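Local coordinates for protein muramoyltetrapeptide carboxypeptidase (Oxalobacter formigenes OXCC13, PDB 6UUK) that probably acts as a serine-type LD-carboxypeptidase of the S66 family, cleaving the terminal D-alanine from muramoyl tetrapeptides of the cell wall, at residues A98-D101 with E102-S105; R104-Q107 with I108-A112; S265-L268 with K269-A273. All coordinates share one frame; numbering follows the deposited sequence.

Contact 1: A98-D101 with E102-S105; sequences AAND and EERS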
ATOM      1  N   ALA B  98      -4.939  19.658 -10.048  1.00 26.73           N
ATOM      2  CA  ALA B  98      -4.897  21.070 -10.409  1.00 30.36           C
ATOM      3  C   ALA B  98      -4.544  21.296 -11.872  1.00 31.56           C
ATOM      4  O   ALA B  98      -4.730  22.413 -12.368  1.00 33.97           O
ATOM      5  CB  ALA B  98      -3.901  21.813  -9.519  1.00 24.86           C
ATOM      6  N   ALA B  99      -4.039  20.278 -12.562  1.00 26.07           N
ATOM      7  CA  ALA B  99      -3.711  20.363 -13.980  1.00 23.43           C
ATOM      8  C   ALA B  99      -3.446  18.950 -14.482  1.00 26.64           C
ATOM      9  O   ALA B  99      -3.374  17.998 -13.701  1.00 30.53           O
ATOM     10  CB  ALA B  99      -2.507  21.273 -14.238  1.00 22.03           C
ATOM     11  N   ASN B 100      -3.307  18.826 -15.799  1.00 27.72           N
ATOM     12  CA  ASN B 100      -2.987  17.536 -16.386  1.00 24.08           C
ATOM     13  C   ASN B 100      -1.556  17.136 -16.027  1.00 22.66           C
ATOM     14  O   ASN B 100      -0.752  17.945 -15.555  1.00 26.79           O
ATOM     15  CB  ASN B 100      -3.176  17.571 -17.904  1.00 22.78           C
ATOM     16  CG  ASN B 100      -2.322  18.627 -18.575  1.00 20.69           C
ATOM     17  OD1 ASN B 100      -1.144  18.403 -18.855  1.00 28.62           O
ATOM     18  ND2 ASN B 100      -2.915  19.783 -18.846  1.00 29.57           N
ATOM     19  N   ASP B 101      -1.244  15.857 -16.256  1.00 23.95           N
ATOM     20  CA  ASP B 101       0.065  15.333 -15.878  1.00 18.36           C
ATOM     21  C   ASP B 101       1.189  16.089 -16.577  1.00 25.74           C
ATOM     22  O   ASP B 101       2.226  16.377 -15.968  1.00 23.73           O
ATOM     23  CB  ASP B 101       0.147  13.841 -16.199  1.00 17.64           C
ATOM     24  CG  ASP B 101      -0.993  13.051 -15.587  1.00 18.01           C
ATOM     25  OD1 ASP B 101      -1.512  13.472 -14.532  1.00 24.57           O
ATOM     26  OD2 ASP B 101      -1.368  12.008 -16.161  1.00 28.16           O
ATOM     27  N   GLU B 102       0.998  16.424 -17.854  1.00 27.99           N
ATOM     28  CA  GLU B 102       2.029  17.145 -18.589  1.00 18.46           C
ATOM     29  C   GLU B 102       2.135  18.593 -18.130  1.00 21.01           C
ATOM     30  O   GLU B 102       3.235  19.158 -18.116  1.00 28.14           O
ATOM     31  CB  GLU B 102       1.749  17.085 -20.092  1.00 31.93           C
ATOM     32  CG  GLU B 102       1.691  15.674 -20.671  1.00 34.55           C
ATOM     33  CD  GLU B 102       0.366  14.981 -20.406  1.00 31.76           C
ATOM     34  OE1 GLU B 102      -0.597  15.671 -20.007  1.00 29.74           O
ATOM     35  OE2 GLU B 102       0.289  13.748 -20.591  1.00 34.21           O
ATOM     36  N   GLU B 103       1.013  19.208 -17.750  1.00 21.89           N
ATOM     37  CA  GLU B 103       1.061  20.587 -17.276  1.00 20.38           C
ATOM     38  C   GLU B 103       1.636  20.668 -15.869  1.00 20.67           C
ATOM     39  O   GLU B 103       2.440  21.560 -15.575  1.00 20.28           O
ATOM     40  CB  GLU B 103      -0.333  21.213 -17.327  1.00 20.09           C
ATOM     41  CG  GLU B 103      -0.383  22.658 -16.850  1.00 24.92           C
ATOM     42  CD  GLU B 103       0.452  23.593 -17.710  1.00 31.64           C
ATOM     43  OE1 GLU B 103       0.620  23.310 -18.915  1.00 39.97           O
ATOM     44  OE2 GLU B 103       0.942  24.611 -17.177  1.00 25.62           O
ATOM     45  N   ARG B 104       1.237  19.748 -14.986  1.00 20.19           N
ATOM     46  CA  ARG B 104       1.828  19.712 -13.652  1.00 18.36           C
ATOM     47  C   ARG B 104       3.321  19.424 -13.718  1.00 23.20           C
ATOM     48  O   ARG B 104       4.089  19.937 -12.898  1.00 26.04           O
ATOM     49  CB  ARG B 104       1.127  18.666 -12.781  1.00 24.83           C
ATOM     50  CG  ARG B 104      -0.350  18.920 -12.552  1.00 25.58           C
ATOM     51  CD  ARG B 104      -0.883  18.101 -11.384  1.00 25.46           C
ATOM     52  NE  ARG B 104      -0.485  16.698 -11.458  1.00 19.51           N
ATOM     53  CZ  ARG B 104      -1.141  15.766 -12.143  1.00 19.07           C
ATOM     54  NH1 ARG B 104      -2.231  16.087 -12.826  1.00 20.19           N
ATOM     55  NH2 ARG B 104      -0.705  14.514 -12.149  1.00 13.66           N
ATOM     56  N   SER B 105       3.750  18.612 -14.687  1.00 15.15           N
ATOM     57  CA  SER B 105       5.172  18.323 -14.830  1.00 20.89           C
ATOM     58  C   SER B 105       5.936  19.545 -15.322  1.00 24.61           C
ATOM     59  O   SER B 105       7.040  19.830 -14.842  1.00 27.76           O
ATOM     60  CB  SER B 105       5.373  17.147 -15.783  1.00 23.91           C
ATOM     61  OG  SER B 105       4.553  16.053 -15.422  1.00 26.81           O
TER

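Contact 2: R104-Q107 with I108-A112; sequences RSRQ and IMEAA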
ATOM      1  N   ARG B 104       1.237  19.748 -14.986  1.00 20.19           N
ATOM      2  CA  ARG B 104       1.828  19.712 -13.652  1.00 18.36           C
ATOM      3  C   ARG B 104       3.321  19.424 -13.718  1.00 23.20           C
ATOM      4  O   ARG B 104       4.089  19.937 -12.898  1.00 26.04           O
ATOM      5  CB  ARG B 104       1.127  18.666 -12.781  1.00 24.83           C
ATOM      6  CG  ARG B 104      -0.350  18.920 -12.552  1.00 25.58           C
ATOM      7  CD  ARG B 104      -0.883  18.101 -11.384  1.00 25.46           C
ATOM      8  NE  ARG B 104      -0.485  16.698 -11.458  1.00 19.51           N
ATOM      9  CZ  ARG B 104      -1.141  15.766 -12.143  1.00 19.07           C
ATOM     10  NH1 ARG B 104      -2.231  16.087 -12.826  1.00 20.19           N
ATOM     11  NH2 ARG B 104      -0.705  14.514 -12.149  1.00 13.66           N
ATOM     12  N   SER B 105       3.750  18.612 -14.687  1.00 15.15           N
ATOM     13  CA  SER B 105       5.172  18.323 -14.830  1.00 20.89           C
ATOM     14  C   SER B 105       5.936  19.545 -15.322  1.00 24.61           C
ATOM     15  O   SER B 105       7.040  19.830 -14.842  1.00 27.76           O
ATOM     16  CB  SER B 105       5.373  17.147 -15.783  1.00 23.91           C
ATOM     17  OG  SER B 105       4.553  16.053 -15.422  1.00 26.81           O
ATOM     18  N   ARG B 106       5.366  20.277 -16.283  1.00 29.29           N
ATOM     19  CA  ARG B 106       6.031  21.461 -16.811  1.00 29.19           C
ATOM     20  C   ARG B 106       6.166  22.548 -15.753  1.00 28.19           C
ATOM     21  O   ARG B 106       7.158  23.288 -15.750  1.00 26.86           O
ATOM     22  CB  ARG B 106       5.266  21.992 -18.023  1.00 27.94           C
ATOM     23  CG  ARG B 106       5.971  23.120 -18.756  1.00 31.10           C
ATOM     24  CD  ARG B 106       4.987  23.931 -19.581  1.00 32.90           C
ATOM     25  NE  ARG B 106       3.929  24.493 -18.747  1.00 32.29           N
ATOM     26  CZ  ARG B 106       4.047  25.619 -18.052  1.00 31.12           C
ATOM     27  NH1 ARG B 106       5.178  26.309 -18.089  1.00 32.25           N
ATOM     28  NH2 ARG B 106       3.032  26.057 -17.317  1.00 30.99           N
ATOM     29  N   GLN B 107       5.190  22.661 -14.849  1.00 24.92           N
ATOM     30  CA  GLN B 107       5.262  23.669 -13.799  1.00 27.57           C
ATOM     31  C   GLN B 107       6.360  23.376 -12.785  1.00 30.76           C
ATOM     32  O   GLN B 107       6.820  24.298 -12.104  1.00 27.12           O
ATOM     33  CB  GLN B 107       3.913  23.784 -13.087  1.00 26.64           C
ATOM     34  CG  GLN B 107       2.785  24.292 -13.974  1.00 30.41           C
ATOM     35  CD  GLN B 107       1.433  24.246 -13.288  1.00 28.52           C
ATOM     36  OE1 GLN B 107       1.338  23.956 -12.094  1.00 35.49           O
ATOM     37  NE2 GLN B 107       0.378  24.531 -14.042  1.00 36.55           N
ATOM     38  N   ILE B 108       6.791  22.119 -12.669  1.00 31.41           N
ATOM     39  CA  ILE B 108       7.887  21.796 -11.761  1.00 29.97           C
ATOM     40  C   ILE B 108       9.231  22.077 -12.421  1.00 26.08           C
ATOM     41  O   ILE B 108      10.177  22.524 -11.762  1.00 23.84           O
ATOM     42  CB  ILE B 108       7.779  20.333 -11.291  1.00 35.36           C
ATOM     43  CG1 ILE B 108       6.380  20.050 -10.744  1.00 35.65           C
ATOM     44  CG2 ILE B 108       8.819  20.039 -10.224  1.00 33.25           C
ATOM     45  CD1 ILE B 108       6.181  18.622 -10.285  1.00 32.39           C
HETATM   46  N   MSE B 109       9.337  21.828 -13.722  1.00 20.70           N
HETATM   47  CA  MSE B 109      10.571  22.087 -14.455  1.00 23.25           C
HETATM   48  C   MSE B 109      10.807  23.584 -14.620  1.00 24.82           C
HETATM   49  O   MSE B 109      11.948  24.035 -14.714  1.00 28.46           O
HETATM   50  CB  MSE B 109      10.538  21.411 -15.827  1.00 30.99           C
HETATM   51  CG  MSE B 109      10.355  19.901 -15.792  1.00 36.76           C
HETATM   52 SE   MSE B 109      11.708  18.975 -14.737  1.00 47.27          SE
HETATM   53  CE  MSE B 109      10.692  18.741 -13.094  1.00 25.01           C
ATOM     54  N   GLU B 110       9.717  24.353 -14.655  1.00 25.68           N
ATOM     55  CA  GLU B 110       9.833  25.791 -14.865  1.00 24.97           C
ATOM     56  C   GLU B 110      10.244  26.515 -13.588  1.00 23.98           C
ATOM     57  O   GLU B 110      11.074  27.430 -13.630  1.00 30.77           O
ATOM     58  CB  GLU B 110       8.513  26.352 -15.398  1.00 26.25           C
ATOM     59  CG  GLU B 110       8.654  27.674 -16.135  1.00 29.07           C
ATOM     60  CD  GLU B 110       7.330  28.193 -16.660  1.00 29.50           C
ATOM     61  OE1 GLU B 110       6.525  28.701 -15.852  1.00 30.54           O
ATOM     62  OE2 GLU B 110       7.089  28.084 -17.880  1.00 38.18           O
ATOM     63  N   ALA B 111       9.675  26.120 -12.446  1.00 20.15           N
ATOM     64  CA  ALA B 111      10.033  26.762 -11.185  1.00 25.31           C
ATOM     65  C   ALA B 111      11.457  26.422 -10.765  1.00 26.77           C
ATOM     66  O   ALA B 111      12.118  27.236 -10.110  1.00 29.50           O
ATOM     67  CB  ALA B 111       9.046  26.359 -10.090  1.00 18.83           C
ATOM     68  N   ALA B 112      11.945  25.235 -11.129  1.00 23.42           N
ATOM     69  CA  ALA B 112      13.309  24.846 -10.796  1.00 16.82           C
ATOM     70  C   ALA B 112      14.350  25.563 -11.644  1.00 24.87           C
ATOM     71  O   ALA B 112      15.548  25.396 -11.393  1.00 24.97           O
ATOM     72  CB  ALA B 112      13.475  23.333 -10.945  1.00 23.18           C
TER

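Contact 3: S265-L268 with K269-A273; sequences SGIL and KKQKA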
ATOM      1  N   SER B 265      10.802  -6.627   2.015  1.00 19.81           N
ATOM      2  CA  SER B 265      11.599  -6.146   0.893  1.00 20.06           C
ATOM      3  C   SER B 265      13.061  -5.929   1.261  1.00 14.96           C
ATOM      4  O   SER B 265      13.878  -5.695   0.364  1.00 19.82           O
ATOM      5  CB  SER B 265      11.010  -4.845   0.343  1.00 27.71           C
ATOM      6  OG  SER B 265       9.679  -5.033  -0.105  1.00 30.17           O
ATOM      7  N   GLY B 266      13.404  -5.993   2.543  1.00 18.44           N
ATOM      8  CA  GLY B 266      14.775  -5.846   2.983  1.00 18.38           C
ATOM      9  C   GLY B 266      15.211  -4.432   3.291  1.00 13.64           C
ATOM     10  O   GLY B 266      16.414  -4.198   3.454  1.00 19.02           O
ATOM     11  N   ILE B 267      14.279  -3.485   3.383  1.00 14.29           N
ATOM     12  CA  ILE B 267      14.655  -2.093   3.605  1.00 19.96           C
ATOM     13  C   ILE B 267      14.996  -1.849   5.070  1.00 13.83           C
ATOM     14  O   ILE B 267      15.971  -1.156   5.384  1.00 21.90           O
ATOM     15  CB  ILE B 267      13.530  -1.160   3.122  1.00 25.44           C
ATOM     16  CG1 ILE B 267      13.173  -1.467   1.667  1.00 17.90           C
ATOM     17  CG2 ILE B 267      13.942   0.297   3.280  1.00 22.52           C
ATOM     18  CD1 ILE B 267      14.335  -1.317   0.709  1.00 27.82           C
ATOM     19  N   LEU B 268      14.210  -2.415   5.987  1.00 20.15           N
ATOM     20  CA  LEU B 268      14.411  -2.141   7.408  1.00 19.81           C
ATOM     21  C   LEU B 268      15.656  -2.825   7.959  1.00 18.88           C
ATOM     22  O   LEU B 268      16.213  -2.368   8.963  1.00 16.59           O
ATOM     23  CB  LEU B 268      13.181  -2.575   8.206  1.00 15.83           C
ATOM     24  CG  LEU B 268      11.832  -2.029   7.731  1.00 17.23           C
ATOM     25  CD1 LEU B 268      10.716  -2.444   8.677  1.00 13.35           C
ATOM     26  CD2 LEU B 268      11.884  -0.516   7.586  1.00 18.62           C
ATOM     27  N   LYS B 269      16.106  -3.910   7.324  1.00 24.71           N
ATOM     28  CA  LYS B 269      17.247  -4.653   7.848  1.00 18.30           C
ATOM     29  C   LYS B 269      18.549  -3.872   7.719  1.00 24.01           C
ATOM     30  O   LYS B 269      19.485  -4.100   8.496  1.00 19.98           O
ATOM     31  CB  LYS B 269      17.369  -5.996   7.131  1.00 17.85           C
ATOM     32  CG  LYS B 269      16.080  -6.804   7.099  1.00 26.92           C
ATOM     33  CD  LYS B 269      16.242  -8.054   6.248  1.00 30.60           C
ATOM     34  CE  LYS B 269      14.926  -8.798   6.091  1.00 26.47           C
ATOM     35  NZ  LYS B 269      14.383  -9.252   7.400  1.00 31.87           N
ATOM     36  N   LYS B 270      18.630  -2.954   6.758  1.00 21.99           N
ATOM     37  CA  LYS B 270      19.860  -2.215   6.506  1.00 18.17           C
ATOM     38  C   LYS B 270      19.975  -0.941   7.331  1.00 17.73           C
ATOM     39  O   LYS B 270      21.096  -0.478   7.576  1.00 24.36           O
ATOM     40  CB  LYS B 270      19.969  -1.859   5.020  1.00 21.34           C
ATOM     41  CG  LYS B 270      19.527  -2.971   4.082  1.00 25.00           C
ATOM     42  CD  LYS B 270      19.744  -2.579   2.628  1.00 22.80           C
ATOM     43  CE  LYS B 270      19.004  -3.514   1.687  1.00 32.05           C
ATOM     44  NZ  LYS B 270      19.317  -4.944   1.953  1.00 37.90           N
ATOM     45  N   GLN B 271      18.855  -0.367   7.762  1.00 20.63           N
ATOM     46  CA  GLN B 271      18.886   0.895   8.485  1.00 17.14           C
ATOM     47  C   GLN B 271      19.432   0.691   9.898  1.00 17.49           C
ATOM     48  O   GLN B 271      19.537  -0.430  10.404  1.00 26.73           O
ATOM     49  CB  GLN B 271      17.490   1.514   8.535  1.00 19.64           C
ATOM     50  CG  GLN B 271      16.776   1.533   7.191  1.00 17.91           C
ATOM     51  CD  GLN B 271      17.564   2.261   6.120  1.00 14.96           C
ATOM     52  OE1 GLN B 271      18.150   3.314   6.369  1.00 17.83           O
ATOM     53  NE2 GLN B 271      17.587   1.696   4.918  1.00 20.32           N
ATOM     54  N   LYS B 272      19.786   1.804  10.539  1.00 18.30           N
ATOM     55  CA  LYS B 272      20.314   1.760  11.897  1.00 22.22           C
ATOM     56  C   LYS B 272      19.229   1.885  12.957  1.00 18.29           C
ATOM     57  O   LYS B 272      19.386   1.341  14.057  1.00 15.97           O
ATOM     58  CB  LYS B 272      21.354   2.867  12.097  1.00 20.93           C
ATOM     59  CG  LYS B 272      22.629   2.672  11.293  1.00 22.93           C
ATOM     60  CD  LYS B 272      23.642   3.769  11.579  1.00 23.93           C
ATOM     61  CE  LYS B 272      24.938   3.538  10.815  1.00 18.72           C
ATOM     62  NZ  LYS B 272      25.925   4.627  11.046  1.00 17.67           N
ATOM     63  N   ALA B 273      18.137   2.583  12.656  1.00 19.45           N
ATOM     64  CA  ALA B 273      17.047   2.744  13.606  1.00 18.03           C
ATOM     65  C   ALA B 273      15.796   3.172  12.857  1.00 17.98           C
ATOM     66  O   ALA B 273      15.874   3.825  11.812  1.00 15.77           O
ATOM     67  CB  ALA B 273      17.391   3.766  14.696  1.00 18.31           C
TER

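Contact 1: A98-D101 with E102-S105
Asn100 caps the helix that starts at Asp101: its OD1 accepts from Glu103 N at 2.6 Å, the N-cap bond. The amide carbon CG sits between the backbone N and the carbonyl carbon (chi1 58°), which swings OD1 back over the first turn; the donor nevertheless comes in well above the carbonyl plane, so no lone pair is met squarely. Backbone bonds continue the turn, with Arg104 N reaching Asn100 O at 2.7 Å in a nearly straight line and Ser105 N reaching Asp101 O. That last oxygen also takes Ser105 OG, at a modelled length too short to be relied on.

The charged pair is Asp101 and Arg104, whose side chains lie alongside each other and point the same way. Asp101 OD1 meets Arg104 NH2 at 2.7 Å on its anti side, tilted out of both planes, which stand 80° apart; NH1 adds a weak bond to the same oxygen. NH1 also approaches Ala99 O, near the guanidinium plane, again implausibly close, while Asp101 CA lies over one face. Along the arginine's aliphatic part, Ala99 CB packs 3.6 Å from both Arg104 CG and Glu103 CG.

Asp101 OD2 bonds Trp299 NE1 of the second subunit, and Phe97 makes a cation-pi contact with Arg104. Cap and backbone bonds join the incoming loop to the first turn, and Arg104's positive charge probably favours an ionised Asp101 at the subunit interface.

Contact 2: R104-Q107 with I108-A112
Arg106 and Glu110 stand one turn apart on a continuous helix whose backbone bonds run i to i+4, Glu110 N to Arg106 O being 3.0 Å and Met109 N to Ser105 O 3.2 Å. Ser105 O is shared: Ile108 N also donates to it, from far above the carbonyl plane, while the bond from Ile108 N to Arg104 O is stretched to 3.5 Å and weak. Ile108 N is thus divided between an i+4 and an i+3 acceptor, while the bonds after it keep the i to i+4 pattern.

On the outer side, Arg106 NH1 forms a salt bridge with Glu110 OE2 at 2.6 Å. The two chains run alongside each other in the same direction; OE2 lies at the guanidinium edge, in its plane, although the carboxylate and guanidinium planes are 63° apart. The Arg106 bend at chi3 (58°) carries NH1 to the extended Glu110. Arg106 NH2 is bridged in turn to Glu103, so one guanidinium serves acids on the turns before and after it.

The inner contacts are apolar carbons against backbone oxygens: Ile108 CG1 comes within 3.1 Å of Arg104 O, and the selenomethionine Met109 sets its CG 3.4 Å from Ser105 O.

Ile108 and Ala111 pack on strand 55-59, touching Ile59, with Ala111 also against Ala57. Met109 reaches Leu141 of helix 138-142, as does Ala112, so helix 101-111 lies against both the strand and that neighbouring helix.

Contact 3: S265-L268 with K269-A273
Ile267 O is the acceptor on which this turn closes, and it takes two donors, both weakly: Lys270 N at 3.5 Å and Gln271 NE2 at 3.3 Å. The side-chain donor gets there in two steps: chi1 (-47°) sets Gln271 CG 3.3 Å from Ile267 O, and the bend at chi2 (-57°) turns the amide back so that NE2 reaches the same oxygen. Stronger partners of this buried amide lie elsewhere: NE2 bonds Ile238 O, and OE1 accepts from Trp219 NE1 and, weakly, from Gly241 N. With both ends engaged, the amide's flip is well defined.

Gly266 ends helix 252-264 in a Schellman motif, its positive phi a conformation suited to glycine. Lys270 runs extended past Gly266 O, CG at 3.4 Å and CE at 3.2 Å, and bends only at chi4 (-52°), which leaves NZ 3.4 Å from that oxygen. Ser265 OG is satisfied by Gln261 O in the last helical turn, and Lys272 NZ by Glu215 O.

The segment is the connection from helix 252-264 to strand 273-280. Leu268 turns back onto Leu262 and Asp263 of that helix and onto Leu304, Ile267 packs on Trp219 of strand 213-222, and Ala273 enters the sheet with a backbone bond to Leu243 of strand 242-248.

Overall arrangement
Contact 1 takes the loop into the start of helix 101-111 and contact 2 carries on along the same helix, sharing Arg104 and Ser105, with centres about 9 Å apart. Both belong to the N-terminal LD-carboxypeptidase domain and contact 3 to the C-terminal one, its centre about 35 Å from that of contact 1 and touching neither. The helix start is partly buried and joins capping to a salt bridge beside the second subunit; the following turns are mostly buried, with their ion pair confined to the exposed side. Contact 3, also partly buried, sits at a helix's C-terminal end, where glycine and a buried glutamine amide replace the acid-arginine pairs, and its lysines line the surface.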